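PDB 1YCO: branched-chain phosphotransacylase from Enterococcus faecalis, which probably transfers branched-chain acyl groups between coenzyme A and phosphate, a reaction related to those of phosphate acetyl- and butyryltransferases. Local coordinates for residues A104-E107 against T113-L116; V134-E139 against T242-K247; C226-L231 against A237-T242. All blocks are in the same frame, centred on the assembly; numbering follows the deposited sequence.

Overall arrangement
All three contacts gather round a mixed sheet whose strands 113-117, 101-107 and 238-244 lie side by side in that order. Contact 1 pairs the first two as a hairpin, contact 3 sets helix 221-234 against the start of strand 238-244, and contact 2 brings helix 127-143 to its end. Centre to centre, contacts 1 and 3 are about 8 Å apart, contacts 1 and 2 about 14 Å, and contacts 2 and 3 about 17 Å. Contact 1 closes first along the chain; contact 3 is nested within the loop closed by contact 2, sharing Thr242. Strand 238-244 thus meets a helix near each end, and helices 221-234 and 127-143 cover opposite faces of the sheet.

Contact 1. Residues A104-E107 against T113-L116; sequences AMVE and TFLL
Ala104 and Leu116 hold each other by two backbone hydrogen bonds, Ala104 N to Leu116 O and Leu116 N to Ala104 O, both 2.8 Å. Two residues along, the exchange is repeated: Val106 N reaches Phe114 O at 2.9 Å, and Phe114 N returns to Val106 O at 3.1 Å. Weaker CA-H...O contacts fill in between, with Leu115 CA lying 3.2 Å from Ala104 O. This is a beta hairpin, its antiparallel strands 101-107 and 113-117 set within a mixed sheet between the outermost strand 238-244, beside the first, and strand 215-217, beside the second. On the sheet face that carries Ala104 and Leu116, Val106 leans against Phe114. Because Phe114 CG sits between the backbone N and the carbonyl carbon (chi1 61°), the ring turns back toward its neighbour, and Val106 CB stands over its face, 4.1 Å from the ring centroid, in a CH-pi contact. Helix 221-234 covers this face. On the reverse, Leu115 CD2 lies obliquely across Met105, 4.0 Å from its CB. Next to the turn, Thr113 CG2 packs alongside Glu107 CG at 4.0 Å, while Thr113 OG1 hydrogen-bonds to Gly111 O.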
ATOM      1  N   ALA A 104      13.955   2.938   2.783  1.00 29.92           N
ATOM      2  CA  ALA A 104      13.889   1.662   3.462  1.00 28.95           C
ATOM      3  C   ALA A 104      14.454   0.561   2.582  1.00 29.58           C
ATOM      4  O   ALA A 104      14.372   0.619   1.347  1.00 27.57           O
ATOM      5  CB  ALA A 104      12.437   1.329   3.827  1.00 24.12           C
ATOM      6  N   MET A 105      15.040  -0.445   3.226  1.00 31.12           N
ATOM      7  CA  MET A 105      15.562  -1.599   2.502  1.00 32.32           C
ATOM      8  C   MET A 105      14.615  -2.749   2.821  1.00 28.54           C
ATOM      9  O   MET A 105      14.325  -3.021   3.984  1.00 28.72           O
ATOM     10  CB  MET A 105      16.991  -1.953   2.940  1.00 36.94           C
ATOM     11  CG  MET A 105      17.478  -3.257   2.293  1.00 42.17           C
ATOM     12  SD  MET A 105      19.176  -3.255   1.704  1.00 51.59           S
ATOM     13  CE  MET A 105      20.016  -4.137   3.028  1.00 45.44           C
ATOM     14  N   VAL A 106      14.132  -3.404   1.776  1.00 27.68           N
ATOM     15  CA  VAL A 106      13.195  -4.518   1.909  1.00 28.81           C
ATOM     16  C   VAL A 106      13.765  -5.850   1.400  1.00 29.66           C
ATOM     17  O   VAL A 106      14.277  -5.933   0.287  1.00 27.16           O
ATOM     18  CB  VAL A 106      11.893  -4.239   1.120  1.00 26.75           C
ATOM     19  CG1 VAL A 106      10.848  -5.288   1.441  1.00 26.97           C
ATOM     20  CG2 VAL A 106      11.374  -2.843   1.436  1.00 28.13           C
ATOM     21  N   GLU A 107      13.661  -6.891   2.220  1.00 33.06           N
ATOM     22  CA  GLU A 107      14.142  -8.209   1.837  1.00 36.85           C
ATOM     23  C   GLU A 107      12.988  -9.209   1.883  1.00 38.15           C
ATOM     24  O   GLU A 107      12.425  -9.477   2.949  1.00 38.54           O
ATOM     25  CB  GLU A 107      15.262  -8.658   2.774  1.00 39.90           C
ATOM     26  CG  GLU A 107      16.551  -7.850   2.626  1.00 48.36           C
ATOM     27  CD  GLU A 107      17.674  -8.325   3.550  1.00 52.66           C
ATOM     28  OE1 GLU A 107      17.974  -9.543   3.540  1.00 55.57           O
ATOM     29  OE2 GLU A 107      18.255  -7.478   4.270  1.00 52.11           O
ATOM     30  N   THR A 113      15.106  -8.380  -3.298  1.00 44.84           N
ATOM     31  CA  THR A 113      15.448  -7.230  -2.493  1.00 44.54           C
ATOM     32  C   THR A 113      15.282  -5.926  -3.252  1.00 42.24           C
ATOM     33  O   THR A 113      15.436  -5.877  -4.472  1.00 42.07           O
ATOM     34  CB  THR A 113      16.899  -7.325  -2.019  1.00 46.82           C
ATOM     35  OG1 THR A 113      17.110  -8.602  -1.409  1.00 52.13           O
ATOM     36  CG2 THR A 113      17.206  -6.234  -1.007  1.00 46.22           C
ATOM     37  N   PHE A 114      14.963  -4.863  -2.522  1.00 38.85           N
ATOM     38  CA  PHE A 114      14.799  -3.557  -3.140  1.00 35.41           C
ATOM     39  C   PHE A 114      14.620  -2.432  -2.135  1.00 34.37           C
ATOM     40  O   PHE A 114      14.254  -2.646  -0.982  1.00 30.61           O
ATOM     41  CB  PHE A 114      13.611  -3.565  -4.102  1.00 33.49           C
ATOM     42  CG  PHE A 114      12.295  -3.868  -3.449  1.00 34.22           C
ATOM     43  CD1 PHE A 114      11.661  -2.927  -2.647  1.00 31.93           C
ATOM     44  CD2 PHE A 114      11.670  -5.089  -3.670  1.00 34.01           C
ATOM     45  CE1 PHE A 114      10.424  -3.199  -2.078  1.00 32.77           C
ATOM     46  CE2 PHE A 114      10.431  -5.367  -3.103  1.00 34.39           C
ATOM     47  CZ  PHE A 114       9.807  -4.422  -2.308  1.00 35.02           C
ATOM     48  N   LEU A 115      14.883  -1.219  -2.596  1.00 31.46           N
ATOM     49  CA  LEU A 115      14.728  -0.065  -1.747  1.00 30.65           C
ATOM     50  C   LEU A 115      13.345   0.532  -1.999  1.00 30.99           C
ATOM     51  O   LEU A 115      12.816   0.472  -3.110  1.00 30.63           O
ATOM     52  CB  LEU A 115      15.833   0.956  -2.038  1.00 29.73           C
ATOM     53  CG  LEU A 115      17.287   0.449  -1.963  1.00 29.50           C
ATOM     54  CD1 LEU A 115      18.243   1.642  -2.143  1.00 31.36           C
ATOM     55  CD2 LEU A 115      17.560  -0.212  -0.617  1.00 32.35           C
ATOM     56  N   LEU A 116      12.752   1.053  -0.936  1.00 29.10           N
ATOM     57  CA  LEU A 116      11.449   1.685  -0.990  1.00 28.18           C
ATOM     58  C   LEU A 116      11.661   3.097  -0.477  1.00 29.46           C
ATOM     59  O   LEU A 116      12.287   3.298   0.567  1.00 29.16           O
ATOM     60  CB  LEU A 116      10.459   0.961  -0.077  1.00 25.47           C
ATOM     61  CG  LEU A 116       9.059   1.585   0.074  1.00 25.89           C
ATOM     62  CD1 LEU A 116       8.370   1.709  -1.271  1.00 22.31           C
ATOM     63  CD2 LEU A 116       8.237   0.721   1.018  1.00 25.23           C
TER

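Contact 2. Residues V134-E139 against T242-K247; sequences VENAKE and TIVGTK
Asn136, on helix 127-143, and Val244, at the end of strand 238-244, point at each other where a helix packs on the outermost strand of a mixed sheet in an alpha/beta domain; the two side chains run antiparallel and overlap along their flanks. The touching branch of the valine is CG2: with chi1 at -69°, CG1 goes anti to the carbonyl carbon and CG2 is left between the backbone N and that carbon. This one methyl, Val244 CG2, spans the asparagine from Asn136 CB, at 3.9 Å, to Asn136 ND2, at 3.8 Å. The contact between the segments is therefore van der Waals only; the amide nitrogen is spoken for elsewhere, by Ser101 OG and Ile99 O, which hold the buried head group and fix its rotation. Since Val244 also pairs by its backbone with Ser101, the asparagine ties the helix to the strand next to Val244 as well. Val244 also packs on Gln272 of helix 259-274. Just past it the chain leaves the sheet at Gly245, whose positive phi of 114° suits glycine. The bare backbone passes close beside the amide there, with Gly245 CA 4.1 Å from Asn136 ND2.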
ATOM      1  N   VAL A 134      14.479  10.603  -5.682  1.00 28.10           N
ATOM      2  CA  VAL A 134      15.112   9.616  -6.537  1.00 32.01           C
ATOM      3  C   VAL A 134      16.629   9.727  -6.347  1.00 34.17           C
ATOM      4  O   VAL A 134      17.298   8.740  -6.056  1.00 35.05           O
ATOM      5  CB  VAL A 134      14.726   9.845  -8.022  1.00 31.56           C
ATOM      6  CG1 VAL A 134      15.508   8.915  -8.928  1.00 32.02           C
ATOM      7  CG2 VAL A 134      13.230   9.610  -8.205  1.00 31.41           C
ATOM      8  N   GLU A 135      17.160  10.937  -6.471  1.00 36.02           N
ATOM      9  CA  GLU A 135      18.584  11.160  -6.291  1.00 36.46           C
ATOM     10  C   GLU A 135      19.088  10.576  -4.965  1.00 34.55           C
ATOM     11  O   GLU A 135      20.072   9.838  -4.948  1.00 33.61           O
ATOM     12  CB  GLU A 135      18.880  12.655  -6.358  1.00 40.41           C
ATOM     13  CG  GLU A 135      18.464  13.282  -7.669  1.00 45.09           C
ATOM     14  CD  GLU A 135      19.302  12.802  -8.837  1.00 50.89           C
ATOM     15  OE1 GLU A 135      19.487  11.574  -8.983  1.00 54.00           O
ATOM     16  OE2 GLU A 135      19.775  13.660  -9.617  1.00 55.19           O
ATOM     17  N   ASN A 136      18.414  10.902  -3.862  1.00 31.70           N
ATOM     18  CA  ASN A 136      18.789  10.386  -2.541  1.00 32.53           C
ATOM     19  C   ASN A 136      18.844   8.838  -2.526  1.00 33.38           C
ATOM     20  O   ASN A 136      19.844   8.252  -2.070  1.00 32.45           O
ATOM     21  CB  ASN A 136      17.803  10.891  -1.462  1.00 33.47           C
ATOM     22  CG  ASN A 136      18.118  12.321  -0.963  1.00 35.82           C
ATOM     23  OD1 ASN A 136      18.850  13.084  -1.607  1.00 38.10           O
ATOM     24  ND2 ASN A 136      17.543  12.684   0.184  1.00 34.28           N
ATOM     25  N   ALA A 137      17.786   8.188  -3.026  1.00 33.16           N
ATOM     26  CA  ALA A 137      17.723   6.723  -3.077  1.00 34.45           C
ATOM     27  C   ALA A 137      18.738   6.158  -4.069  1.00 35.16           C
ATOM     28  O   ALA A 137      19.305   5.085  -3.842  1.00 35.58           O
ATOM     29  CB  ALA A 137      16.314   6.251  -3.436  1.00 31.71           C
ATOM     30  N   LYS A 138      18.979   6.884  -5.157  1.00 36.70           N
ATOM     31  CA  LYS A 138      19.960   6.440  -6.142  1.00 39.27           C
ATOM     32  C   LYS A 138      21.342   6.435  -5.507  1.00 39.49           C
ATOM     33  O   LYS A 138      22.148   5.548  -5.779  1.00 40.67           O
ATOM     34  CB  LYS A 138      20.000   7.365  -7.361  1.00 38.99           C
ATOM     35  CG  LYS A 138      21.080   6.962  -8.370  1.00 44.80           C
ATOM     36  CD  LYS A 138      21.479   8.090  -9.334  1.00 48.05           C
ATOM     37  CE  LYS A 138      22.255   9.189  -8.615  1.00 50.14           C
ATOM     38  NZ  LYS A 138      22.599  10.360  -9.475  1.00 51.28           N
ATOM     39  N   GLU A 139      21.616   7.428  -4.669  1.00 39.83           N
ATOM     40  CA  GLU A 139      22.919   7.517  -4.020  1.00 42.14           C
ATOM     41  C   GLU A 139      23.108   6.418  -2.984  1.00 40.35           C
ATOM     42  O   GLU A 139      24.194   5.844  -2.872  1.00 40.14           O
ATOM     43  CB  GLU A 139      23.094   8.894  -3.379  1.00 44.62           C
ATOM     44  CG  GLU A 139      22.961  10.026  -4.389  1.00 50.87           C
ATOM     45  CD  GLU A 139      23.164  11.401  -3.779  1.00 55.66           C
ATOM     46  OE1 GLU A 139      22.690  11.635  -2.642  1.00 58.15           O
ATOM     47  OE2 GLU A 139      23.783  12.257  -4.451  1.00 59.08           O
ATOM     48  N   THR A 242      16.048   4.363   7.197  1.00 31.33           N
ATOM     49  CA  THR A 242      16.883   5.429   7.694  1.00 31.34           C
ATOM     50  C   THR A 242      16.510   6.693   6.953  1.00 30.15           C
ATOM     51  O   THR A 242      16.052   6.650   5.809  1.00 26.52           O
ATOM     52  CB  THR A 242      18.387   5.165   7.431  1.00 33.00           C
ATOM     53  OG1 THR A 242      18.617   5.135   6.018  1.00 37.91           O
ATOM     54  CG2 THR A 242      18.821   3.841   8.035  1.00 35.67           C
ATOM     55  N   ILE A 243      16.708   7.824   7.613  1.00 31.58           N
ATOM     56  CA  ILE A 243      16.451   9.105   6.980  1.00 33.02           C
ATOM     57  C   ILE A 243      17.781   9.448   6.314  1.00 32.39           C
ATOM     58  O   ILE A 243      18.837   9.317   6.927  1.00 31.84           O
ATOM     59  CB  ILE A 243      16.095  10.188   8.013  1.00 33.80           C
ATOM     60  CG1 ILE A 243      14.721   9.890   8.623  1.00 37.70           C
ATOM     61  CG2 ILE A 243      16.104  11.547   7.350  1.00 32.25           C
ATOM     62  CD1 ILE A 243      14.332  10.819   9.767  1.00 40.07           C
ATOM     63  N   VAL A 244      17.722   9.852   5.052  1.00 31.65           N
ATOM     64  CA  VAL A 244      18.915  10.215   4.310  1.00 32.23           C
ATOM     65  C   VAL A 244      18.888  11.707   3.974  1.00 34.65           C
ATOM     66  O   VAL A 244      17.866  12.375   4.140  1.00 33.09           O
ATOM     67  CB  VAL A 244      19.064   9.370   3.010  1.00 32.56           C
ATOM     68  CG1 VAL A 244      19.372   7.935   3.369  1.00 33.08           C
ATOM     69  CG2 VAL A 244      17.794   9.450   2.169  1.00 32.30           C
ATOM     70  N   GLY A 245      20.023  12.219   3.505  1.00 37.48           N
ATOM     71  CA  GLY A 245      20.126  13.632   3.188  1.00 41.44           C
ATOM     72  C   GLY A 245      21.117  14.306   4.122  1.00 43.54           C
ATOM     73  O   GLY A 245      21.745  15.316   3.777  1.00 45.55           O
ATOM     74  N   THR A 246      21.252  13.750   5.319  1.00 44.28           N
ATOM     75  CA  THR A 246      22.184  14.279   6.311  1.00 44.30           C
ATOM     76  C   THR A 246      23.519  13.596   6.092  1.00 43.12           C
ATOM     77  O   THR A 246      23.596  12.630   5.340  1.00 43.62           O
ATOM     78  CB  THR A 246      21.687  13.989   7.745  1.00 45.30           C
ATOM     79  OG1 THR A 246      21.373  12.594   7.871  1.00 48.12           O
ATOM     80  CG2 THR A 246      20.441  14.809   8.048  1.00 44.05           C
ATOM     81  N   LYS A 247      24.574  14.087   6.731  1.00 44.06           N
ATOM     82  CA  LYS A 247      25.877  13.468   6.541  1.00 46.17           C
ATOM     83  C   LYS A 247      25.997  12.201   7.382  1.00 46.17           C
ATOM     84  O   LYS A 247      27.008  11.501   7.333  1.00 46.43           O
ATOM     85  CB  LYS A 247      26.998  14.459   6.872  1.00 46.94           C
ATOM     86  CG  LYS A 247      26.860  15.166   8.204  1.00 48.65           C
ATOM     87  CD  LYS A 247      27.939  16.236   8.367  1.00 49.61           C
ATOM     88  CE  LYS A 247      27.912  17.249   7.229  1.00 47.72           C
ATOM     89  NZ  LYS A 247      28.894  18.337   7.460  1.00 47.44           N
TER

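Contact 3. Residues C226-L231 against A237-T242; sequences CLYKSL and AKVGGT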
ATOM      1  N   CYS A 226       1.633   2.152   3.597  1.00 32.35           N
ATOM      2  CA  CYS A 226       0.765   1.000   3.454  1.00 32.45           C
ATOM      3  C   CYS A 226       1.508  -0.194   2.868  1.00 30.90           C
ATOM      4  O   CYS A 226       1.316  -1.315   3.311  1.00 30.06           O
ATOM      5  CB  CYS A 226      -0.431   1.365   2.582  1.00 35.14           C
ATOM      6  SG  CYS A 226      -1.819   0.220   2.712  1.00 47.95           S
ATOM      7  N   LEU A 227       2.368   0.056   1.884  1.00 27.92           N
ATOM      8  CA  LEU A 227       3.135  -0.998   1.263  1.00 27.61           C
ATOM      9  C   LEU A 227       4.112  -1.556   2.306  1.00 29.84           C
ATOM     10  O   LEU A 227       4.248  -2.769   2.481  1.00 27.89           O
ATOM     11  CB  LEU A 227       3.909  -0.435   0.070  1.00 28.72           C
ATOM     12  CG  LEU A 227       4.687  -1.424  -0.813  1.00 30.79           C
ATOM     13  CD1 LEU A 227       3.723  -2.485  -1.378  1.00 31.54           C
ATOM     14  CD2 LEU A 227       5.347  -0.667  -1.954  1.00 31.11           C
ATOM     15  N   TYR A 228       4.782  -0.640   2.998  1.00 31.64           N
ATOM     16  CA  TYR A 228       5.741  -0.969   4.037  1.00 31.61           C
ATOM     17  C   TYR A 228       5.128  -1.946   5.043  1.00 31.33           C
ATOM     18  O   TYR A 228       5.626  -3.053   5.221  1.00 31.88           O
ATOM     19  CB  TYR A 228       6.159   0.319   4.759  1.00 35.93           C
ATOM     20  CG  TYR A 228       7.290   0.189   5.753  1.00 37.23           C
ATOM     21  CD1 TYR A 228       8.549   0.723   5.473  1.00 41.36           C
ATOM     22  CD2 TYR A 228       7.100  -0.444   6.979  1.00 39.83           C
ATOM     23  CE1 TYR A 228       9.593   0.635   6.398  1.00 43.93           C
ATOM     24  CE2 TYR A 228       8.134  -0.544   7.913  1.00 42.38           C
ATOM     25  CZ  TYR A 228       9.379  -0.002   7.620  1.00 44.56           C
ATOM     26  OH  TYR A 228      10.407  -0.100   8.542  1.00 45.83           O
ATOM     27  N   LYS A 229       4.039  -1.524   5.683  1.00 30.83           N
ATOM     28  CA  LYS A 229       3.362  -2.330   6.696  1.00 31.96           C
ATOM     29  C   LYS A 229       2.803  -3.631   6.152  1.00 30.56           C
ATOM     30  O   LYS A 229       2.845  -4.667   6.816  1.00 29.82           O
ATOM     31  CB  LYS A 229       2.228  -1.531   7.350  1.00 35.62           C
ATOM     32  CG  LYS A 229       2.697  -0.271   8.082  1.00 40.57           C
ATOM     33  CD  LYS A 229       1.590   0.318   8.960  1.00 45.73           C
ATOM     34  CE  LYS A 229       1.873   1.769   9.375  1.00 49.08           C
ATOM     35  NZ  LYS A 229       3.191   1.968  10.048  1.00 50.64           N
ATOM     36  N   SER A 230       2.269  -3.564   4.942  1.00 29.65           N
ATOM     37  CA  SER A 230       1.713  -4.730   4.307  1.00 30.52           C
ATOM     38  C   SER A 230       2.805  -5.787   4.085  1.00 29.88           C
ATOM     39  O   SER A 230       2.563  -6.987   4.256  1.00 29.34           O
ATOM     40  CB  SER A 230       1.072  -4.328   2.983  1.00 31.45           C
ATOM     41  OG  SER A 230       0.722  -5.472   2.231  1.00 39.95           O
ATOM     42  N   LEU A 231       4.005  -5.335   3.722  1.00 25.19           N
ATOM     43  CA  LEU A 231       5.125  -6.239   3.484  1.00 26.04           C
ATOM     44  C   LEU A 231       5.519  -7.006   4.740  1.00 26.12           C
ATOM     45  O   LEU A 231       5.718  -8.213   4.695  1.00 25.86           O
ATOM     46  CB  LEU A 231       6.339  -5.463   2.958  1.00 24.92           C
ATOM     47  CG  LEU A 231       6.183  -4.914   1.543  1.00 28.84           C
ATOM     48  CD1 LEU A 231       7.368  -4.017   1.185  1.00 26.10           C
ATOM     49  CD2 LEU A 231       6.049  -6.073   0.569  1.00 28.72           C
ATOM     50  N   ALA A 237       8.424  -9.946   4.998  1.00 34.52           N
ATOM     51  CA  ALA A 237       9.596  -9.226   4.556  1.00 34.16           C
ATOM     52  C   ALA A 237      10.351  -8.595   5.711  1.00 34.74           C
ATOM     53  O   ALA A 237       9.756  -8.213   6.727  1.00 35.87           O
ATOM     54  CB  ALA A 237       9.188  -8.157   3.553  1.00 31.92           C
ATOM     55  N   LYS A 238      11.666  -8.505   5.551  1.00 35.07           N
ATOM     56  CA  LYS A 238      12.516  -7.860   6.547  1.00 36.84           C
ATOM     57  C   LYS A 238      12.678  -6.435   6.021  1.00 35.02           C
ATOM     58  O   LYS A 238      12.972  -6.231   4.843  1.00 33.75           O
ATOM     59  CB  LYS A 238      13.872  -8.575   6.651  1.00 38.33           C
ATOM     60  CG  LYS A 238      13.755 -10.014   7.153  1.00 43.38           C
ATOM     61  CD  LYS A 238      15.100 -10.618   7.543  1.00 49.79           C
ATOM     62  CE  LYS A 238      16.072 -10.666   6.369  1.00 53.12           C
ATOM     63  NZ  LYS A 238      17.385 -11.234   6.771  1.00 55.93           N
ATOM     64  N   VAL A 239      12.464  -5.457   6.888  1.00 33.88           N
ATOM     65  CA  VAL A 239      12.552  -4.065   6.481  1.00 32.92           C
ATOM     66  C   VAL A 239      13.353  -3.220   7.456  1.00 32.61           C
ATOM     67  O   VAL A 239      13.237  -3.384   8.666  1.00 33.37           O
ATOM     68  CB  VAL A 239      11.148  -3.440   6.349  1.00 32.24           C
ATOM     69  CG1 VAL A 239      11.263  -2.040   5.794  1.00 34.68           C
ATOM     70  CG2 VAL A 239      10.278  -4.296   5.438  1.00 32.15           C
ATOM     71  N   GLY A 240      14.172  -2.330   6.906  1.00 30.73           N
ATOM     72  CA  GLY A 240      14.981  -1.430   7.705  1.00 31.16           C
ATOM     73  C   GLY A 240      14.911  -0.048   7.079  1.00 31.31           C
ATOM     74  O   GLY A 240      14.893   0.091   5.852  1.00 31.63           O
ATOM     75  N   GLY A 241      14.867   0.990   7.903  1.00 31.97           N
ATOM     76  CA  GLY A 241      14.779   2.329   7.340  1.00 32.64           C
ATOM     77  C   GLY A 241      15.666   3.372   7.982  1.00 31.63           C
ATOM     78  O   GLY A 241      16.008   3.288   9.157  1.00 34.22           O
ATOM     79  N   THR A 242      16.048   4.363   7.197  1.00 31.33           N
ATOM     80  CA  THR A 242      16.883   5.429   7.694  1.00 31.34           C
ATOM     81  C   THR A 242      16.510   6.693   6.953  1.00 30.15           C
ATOM     82  O   THR A 242      16.052   6.650   5.809  1.00 26.52           O
ATOM     83  CB  THR A 242      18.387   5.165   7.431  1.00 33.00           C
ATOM     84  OG1 THR A 242      18.617   5.135   6.018  1.00 37.91           O
ATOM     85  CG2 THR A 242      18.821   3.841   8.035  1.00 35.67           C
TER
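Val239 meets Tyr228 with one methyl. Its CG1, set anti to the backbone N (chi1 -174°), is 3.2 Å from Tyr228 CE1 and 3.3 Å from Tyr228 CZ, a tight fit for carbon atoms, and 3.5 Å from the phenolic Tyr228 OH. The valine comes at the ring obliquely, and the two side chains cross at a slant. Tyr228 itself leaves the helix to one side; what carries the ring across is its first torsion, which puts CG anti to the backbone N (chi1 -172°) and brings the CE1, CZ and OH end of the ring to the valine. Val239 and Tyr228 both also touch Ala104 of the adjoining strand.

One turn further along the helix, Leu231 takes up the contact with Ala237. Its CB lies 4.0 Å from Ala237 CB, and its carbonyl accepts the one hydrogen bond between the segments, from Ala237 N to Leu231 O at 3.2 Å. That bond is nearly straight at the hydrogen, yet the donor stands above the carbonyl plane, 45° out of it. It links the first residue of the segment 237-242 to the last turn of the helix, spanning the reversal between them. Leu231 and Ala237 both press on Val106 as well. The helix also touches the second subunit, where Ser230 OG hydrogen-bonds to Ser230 OG of that chain and Leu227 packs on its Cys226. Strand 215-217, helix 221-234 and strand 238-244, with the two strands of the hairpin lying between the parallel pair, make a beta-alpha-beta crossover over this face of the mixed sheet.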